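Local structure of elongation factor G (Thermus thermophilus, 2DY1) at residues Glu147-Arg150 / Ser151-Pro155; Leu316-Ala320 / Gly321-Leu325. The protein binds GTP together with a magnesium ion and probably acts as a GTPase elongation factor in the translocation step of protein synthesis. All coordinates share one frame; numbering follows the deposited sequence.

Interaction 1: Glu147-Arg150 / Ser151-Pro155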
ATOM      1  N   GLU A 147     -14.766 -22.566 -13.761  1.00 14.23           N
ATOM      2  CA  GLU A 147     -16.040 -22.384 -13.063  1.00 16.28           C
ATOM      3  C   GLU A 147     -15.856 -21.478 -11.847  1.00 16.59           C
ATOM      4  O   GLU A 147     -16.694 -20.624 -11.552  1.00 17.67           O
ATOM      5  CB  GLU A 147     -16.615 -23.729 -12.615  1.00 18.90           C
ATOM      6  CG  GLU A 147     -16.959 -24.658 -13.763  1.00 28.22           C
ATOM      7  CD  GLU A 147     -17.720 -25.890 -13.306  1.00 50.69           C
ATOM      8  OE1 GLU A 147     -17.823 -26.855 -14.097  1.00 60.59           O
ATOM      9  OE2 GLU A 147     -18.227 -25.890 -12.162  1.00 60.75           O
ATOM     10  N   ASP A 148     -14.753 -21.661 -11.138  1.00 15.21           N
ATOM     11  CA  ASP A 148     -14.481 -20.850  -9.962  1.00 14.04           C
ATOM     12  C   ASP A 148     -14.246 -19.397 -10.364  1.00 16.27           C
ATOM     13  O   ASP A 148     -14.662 -18.485  -9.664  1.00 18.24           O
ATOM     14  CB  ASP A 148     -13.256 -21.366  -9.210  1.00 17.22           C
ATOM     15  CG  ASP A 148     -13.489 -22.716  -8.548  1.00 20.67           C
ATOM     16  OD1 ASP A 148     -14.659 -23.162  -8.450  1.00 21.66           O
ATOM     17  OD2 ASP A 148     -12.483 -23.315  -8.111  1.00 21.99           O
ATOM     18  N   LEU A 149     -13.557 -19.194 -11.484  1.00 13.68           N
ATOM     19  CA  LEU A 149     -13.298 -17.837 -11.961  1.00 13.54           C
ATOM     20  C   LEU A 149     -14.619 -17.170 -12.334  1.00 16.48           C
ATOM     21  O   LEU A 149     -14.830 -15.997 -12.043  1.00 17.72           O
ATOM     22  CB  LEU A 149     -12.373 -17.856 -13.170  1.00 13.44           C
ATOM     23  CG  LEU A 149     -10.927 -18.234 -12.858  1.00 16.48           C
ATOM     24  CD1 LEU A 149     -10.143 -18.370 -14.151  1.00 15.66           C
ATOM     25  CD2 LEU A 149     -10.302 -17.165 -11.959  1.00 17.38           C
ATOM     26  N   ARG A 150     -15.507 -17.920 -12.978  1.00 17.09           N
ATOM     27  CA  ARG A 150     -16.807 -17.364 -13.353  1.00 18.40           C
ATOM     28  C   ARG A 150     -17.600 -16.980 -12.098  1.00 21.38           C
ATOM     29  O   ARG A 150     -18.235 -15.918 -12.044  1.00 21.97           O
ATOM     30  CB  ARG A 150     -17.589 -18.377 -14.191  1.00 17.65           C
ATOM     31  CG  ARG A 150     -18.902 -17.815 -14.740  1.00 29.09           C
ATOM     32  CD  ARG A 150     -19.548 -18.782 -15.733  1.00 27.70           C
ATOM     33  NE  ARG A 150     -18.745 -18.976 -16.940  1.00 41.55           N
ATOM     34  CZ  ARG A 150     -18.478 -18.023 -17.831  1.00 44.52           C
ATOM     35  NH1 ARG A 150     -18.945 -16.789 -17.661  1.00 48.93           N
ATOM     36  NH2 ARG A 150     -17.748 -18.304 -18.901  1.00 42.26           N
ATOM     37  N   SER A 151     -17.549 -17.840 -11.085  1.00 20.49           N
ATOM     38  CA  SER A 151     -18.267 -17.595  -9.838  1.00 20.20           C
ATOM     39  C   SER A 151     -17.762 -16.369  -9.093  1.00 25.15           C
ATOM     40  O   SER A 151     -18.540 -15.633  -8.490  1.00 25.41           O
ATOM     41  CB  SER A 151     -18.138 -18.799  -8.895  1.00 23.75           C
ATOM     42  OG  SER A 151     -18.780 -19.945  -9.420  1.00 38.04           O
ATOM     43  N   THR A 152     -16.454 -16.164  -9.135  1.00 20.55           N
ATOM     44  CA  THR A 152     -15.818 -15.073  -8.412  1.00 24.22           C
ATOM     45  C   THR A 152     -15.636 -13.763  -9.166  1.00 24.36           C
ATOM     46  O   THR A 152     -15.835 -12.684  -8.598  1.00 25.89           O
ATOM     47  CB  THR A 152     -14.443 -15.535  -7.895  1.00 25.60           C
ATOM     48  OG1 THR A 152     -14.624 -16.660  -7.030  1.00 30.05           O
ATOM     49  CG2 THR A 152     -13.751 -14.429  -7.122  1.00 33.71           C
ATOM     50  N   LEU A 153     -15.253 -13.850 -10.433  1.00 21.62           N
ATOM     51  CA  LEU A 153     -15.002 -12.654 -11.237  1.00 20.89           C
ATOM     52  C   LEU A 153     -16.115 -12.263 -12.207  1.00 22.13           C
ATOM     53  O   LEU A 153     -16.202 -11.106 -12.635  1.00 25.58           O
ATOM     54  CB  LEU A 153     -13.693 -12.834 -12.007  1.00 21.32           C
ATOM     55  CG  LEU A 153     -12.531 -13.304 -11.123  1.00 23.64           C
ATOM     56  CD1 LEU A 153     -11.284 -13.493 -11.980  1.00 27.22           C
ATOM     57  CD2 LEU A 153     -12.287 -12.307 -10.005  1.00 22.89           C
ATOM     58  N   GLY A 154     -16.952 -13.215 -12.590  1.00 21.45           N
ATOM     59  CA  GLY A 154     -18.030 -12.867 -13.491  1.00 18.90           C
ATOM     60  C   GLY A 154     -17.892 -13.282 -14.939  1.00 21.47           C
ATOM     61  O   GLY A 154     -17.623 -14.451 -15.233  1.00 22.77           O
ATOM     62  N   PRO A 155     -18.055 -12.329 -15.875  1.00 18.31           N
ATOM     63  CA  PRO A 155     -17.974 -12.589 -17.306  1.00 16.62           C
ATOM     64  C   PRO A 155     -16.624 -12.958 -17.912  1.00 16.23           C
ATOM     65  O   PRO A 155     -16.115 -12.269 -18.788  1.00 15.13           O
ATOM     66  CB  PRO A 155     -18.593 -11.332 -17.919  1.00 22.47           C
ATOM     67  CG  PRO A 155     -18.174 -10.270 -16.965  1.00 18.05           C
ATOM     68  CD  PRO A 155     -18.326 -10.902 -15.607  1.00 18.57           C
TER
HETATM   69  O   HOH W   1     -17.020 -22.183  -7.827  1.00 33.95           O
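Leu149 lies alongside Leu153 one helical turn later, and the two side chains point the same way. Their methyls CD2 of Leu149 and CD1 of Leu153 meet at 3.8 Å. This is an i to i+4 contact on the last turn of helix 142-153 in the P-loop GTPase domain. The buried face it forms packs towards helix 113-124, where Leu153 touches Trp119, while Leu149 rests on Val111. The backbone bond beneath the pair is short: Leu153 N reaches Leu149 O at 2.7 Å, with an N-H...O angle of 161°. Ser151 N makes the equivalent i to i+4 bond to Glu147 O. On the exposed side a water donates to Asp148 OD1 at 2.6 Å and lies 3.3 Å from Ser151 OG. The helix ends at Leu153, and Gly154 turns out of it with a phi of 105°. Gly154 N still makes a weak bond to Arg150 O, and Pro155 carries the chain on towards strand 156-165. Arg150 follows this exit. Its side chain passes the carbonyl of Gly154, with CG 3.6 Å from Gly154 O. A bend at chi3 (-65°) then helps bring NH2 to Ile156 O, where it makes a weak hydrogen bond.

Interaction 2: Leu316-Ala320 / Gly321-Leu325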
ATOM      1  N   LEU A 316       8.138  19.223 -20.592  1.00 14.99           N
ATOM      2  CA  LEU A 316       6.790  19.049 -20.076  1.00 16.50           C
ATOM      3  C   LEU A 316       6.615  20.022 -18.918  1.00 15.52           C
ATOM      4  O   LEU A 316       7.571  20.296 -18.189  1.00 17.54           O
ATOM      5  CB  LEU A 316       6.599  17.628 -19.543  1.00 17.50           C
ATOM      6  CG  LEU A 316       6.609  16.507 -20.578  1.00 16.27           C
ATOM      7  CD1 LEU A 316       6.736  15.150 -19.893  1.00 19.16           C
ATOM      8  CD2 LEU A 316       5.321  16.594 -21.386  1.00 16.29           C
ATOM      9  N   GLN A 317       5.403  20.546 -18.757  1.00 14.38           N
ATOM     10  CA  GLN A 317       5.110  21.445 -17.649  1.00 13.61           C
ATOM     11  C   GLN A 317       4.842  20.565 -16.424  1.00 17.34           C
ATOM     12  O   GLN A 317       4.455  19.416 -16.560  1.00 15.40           O
ATOM     13  CB  GLN A 317       3.857  22.269 -17.961  1.00 19.17           C
ATOM     14  CG  GLN A 317       3.552  23.318 -16.914  1.00 34.62           C
ATOM     15  CD  GLN A 317       4.639  24.366 -16.823  1.00 42.74           C
ATOM     16  OE1 GLN A 317       4.672  25.311 -17.614  1.00 47.36           O
ATOM     17  NE2 GLN A 317       5.550  24.198 -15.868  1.00 34.56           N
ATOM     18  N   SER A 318       5.054  21.112 -15.234  1.00 16.63           N
ATOM     19  CA  SER A 318       4.792  20.374 -13.999  1.00 15.95           C
ATOM     20  C   SER A 318       4.612  21.414 -12.924  1.00 20.74           C
ATOM     21  O   SER A 318       4.928  22.594 -13.137  1.00 20.00           O
ATOM     22  CB  SER A 318       5.958  19.476 -13.616  1.00 17.73           C
ATOM     23  OG  SER A 318       6.957  20.184 -12.894  1.00 19.86           O
ATOM     24  N   GLU A 319       4.131  20.987 -11.765  1.00 17.56           N
ATOM     25  CA  GLU A 319       3.915  21.932 -10.674  1.00 20.45           C
ATOM     26  C   GLU A 319       5.229  22.550 -10.205  1.00 24.67           C
ATOM     27  O   GLU A 319       5.229  23.591  -9.545  1.00 27.07           O
ATOM     28  CB  GLU A 319       3.216  21.238  -9.504  1.00 23.29           C
ATOM     29  CG  GLU A 319       1.807  20.742  -9.817  1.00 15.05           C
ATOM     30  CD  GLU A 319       0.796  21.872 -10.032  1.00 20.52           C
ATOM     31  OE1 GLU A 319       1.126  23.041  -9.745  1.00 26.66           O
ATOM     32  OE2 GLU A 319      -0.333  21.573 -10.465  1.00 21.59           O
ATOM     33  N   ALA A 320       6.346  21.918 -10.554  1.00 23.69           N
ATOM     34  CA  ALA A 320       7.663  22.409 -10.156  1.00 29.76           C
ATOM     35  C   ALA A 320       8.383  23.109 -11.301  1.00 27.80           C
ATOM     36  O   ALA A 320       9.588  23.327 -11.238  1.00 34.69           O
ATOM     37  CB  ALA A 320       8.517  21.262  -9.647  1.00 27.85           C
ATOM     38  N   GLY A 321       7.641  23.455 -12.341  1.00 25.10           N
ATOM     39  CA  GLY A 321       8.244  24.126 -13.476  1.00 29.26           C
ATOM     40  C   GLY A 321       8.491  23.183 -14.634  1.00 28.35           C
ATOM     41  O   GLY A 321       8.117  22.014 -14.577  1.00 22.60           O
ATOM     42  N   GLN A 322       9.136  23.693 -15.676  1.00 27.94           N
ATOM     43  CA  GLN A 322       9.432  22.904 -16.868  1.00 25.64           C
ATOM     44  C   GLN A 322      10.406  21.773 -16.605  1.00 21.43           C
ATOM     45  O   GLN A 322      11.409  21.936 -15.900  1.00 22.67           O
ATOM     46  CB  GLN A 322       9.998  23.802 -17.973  1.00 31.44           C
ATOM     47  CG  GLN A 322       9.000  24.794 -18.552  1.00 40.33           C
ATOM     48  CD  GLN A 322       7.830  24.121 -19.249  1.00 46.72           C
ATOM     49  OE1 GLN A 322       8.006  23.352 -20.192  1.00 50.79           O
ATOM     50  NE2 GLN A 322       6.624  24.413 -18.786  1.00 56.82           N
ATOM     51  N   VAL A 323      10.096  20.614 -17.176  1.00 16.93           N
ATOM     52  CA  VAL A 323      10.928  19.434 -17.057  1.00 15.14           C
ATOM     53  C   VAL A 323      11.459  19.131 -18.447  1.00 17.71           C
ATOM     54  O   VAL A 323      10.705  18.671 -19.309  1.00 19.60           O
ATOM     55  CB  VAL A 323      10.104  18.227 -16.562  1.00 18.35           C
ATOM     56  CG1 VAL A 323      10.961  16.959 -16.547  1.00 20.22           C
ATOM     57  CG2 VAL A 323       9.546  18.533 -15.183  1.00 23.64           C
ATOM     58  N   ARG A 324      12.745  19.386 -18.685  1.00 17.41           N
ATOM     59  CA  ARG A 324      13.294  19.075 -20.003  1.00 18.09           C
ATOM     60  C   ARG A 324      13.839  17.648 -20.066  1.00 18.00           C
ATOM     61  O   ARG A 324      14.399  17.127 -19.089  1.00 19.94           O
ATOM     62  CB  ARG A 324      14.398  20.061 -20.410  1.00 24.32           C
ATOM     63  CG  ARG A 324      14.790  19.914 -21.880  1.00 32.12           C
ATOM     64  CD  ARG A 324      15.552  21.121 -22.397  1.00 37.59           C
ATOM     65  NE  ARG A 324      15.784  21.044 -23.838  1.00 38.52           N
ATOM     66  CZ  ARG A 324      16.852  20.489 -24.406  1.00 33.64           C
ATOM     67  NH1 ARG A 324      17.809  19.953 -23.661  1.00 37.08           N
ATOM     68  NH2 ARG A 324      16.967  20.482 -25.725  1.00 30.06           N
ATOM     69  N   LEU A 325      13.682  17.035 -21.231  1.00 16.05           N
ATOM     70  CA  LEU A 325      14.109  15.654 -21.477  1.00 16.85           C
ATOM     71  C   LEU A 325      15.058  15.626 -22.665  1.00 16.01           C
ATOM     72  O   LEU A 325      14.673  15.287 -23.773  1.00 16.44           O
ATOM     73  CB  LEU A 325      12.874  14.789 -21.772  1.00 19.74           C
ATOM     74  CG  LEU A 325      11.809  14.700 -20.666  1.00 20.78           C
ATOM     75  CD1 LEU A 325      10.622  13.867 -21.132  1.00 27.04           C
ATOM     76  CD2 LEU A 325      12.422  14.087 -19.416  1.00 20.50           C
TER
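Gln317 and Gln322 cross at about a right angle on one side of a beta hairpin, with their amide planes 87° apart. OE1 of Gln317 and NE2 of Gln322 are modelled 2.4 Å apart, too close to trust in detail, and no bond is assigned. The hairpin joins strand 314-316 to strand 323-332 in domain 2. Gln317 has CG anti to the backbone N (chi1 -175°) and bends at chi2, which turns its amide back over the loop. NE2 of Gln317 then donates to Ser318 O at 3.2 Å, in the carbonyl plane and on a lone pair. The same oxygen takes Gly321 N at 3.0 Å from above that plane, closing a type I turn from Ser318 to Gly321. With an alanine in place of Gln317 the NE2 donor is gone, and the turn would probably be held less firmly through Ser318 O. Ser318, the first residue of the turn, braces it. Its OG donates to Gly321 O at 2.7 Å, again on a lone pair, and accepts from Ala320 N at 3.0 Å, an ST turn. Behind the turn, Leu316 and Val323 form an antiparallel hydrogen-bonded pair. Val323 N meets Leu316 O at 2.7 Å, and Leu316 N meets Val323 O at 2.9 Å. Both side chains project to the same sheet face and touch Leu362. Apolar side chains and the backbone of Gln317, bonded to Trp363, thus join the hairpin to strand 361-363, while polar groups brace its turn.

How the interactions relate
Interactions 1 and 2 are separate local contacts in different domains. Their centres are 45 Å apart and their nearest atoms about 35 Å, with no touch between them. Residues 147-155 belong to the GTP-binding domain. There the side chain of Leu149 is about 11 Å from that of Ser20, a GTP-binding residue, so interaction 1 lies in the neighbourhood of the nucleotide site. Residues 316-325 belong to domain 2 and lie away from the GTP and magnesium sites. Interaction 1 comes first along the chain and closes before interaction 2 opens. One ends a helix and the other reverses the chain between two strands, and each has a glycine with positive phi at its bend.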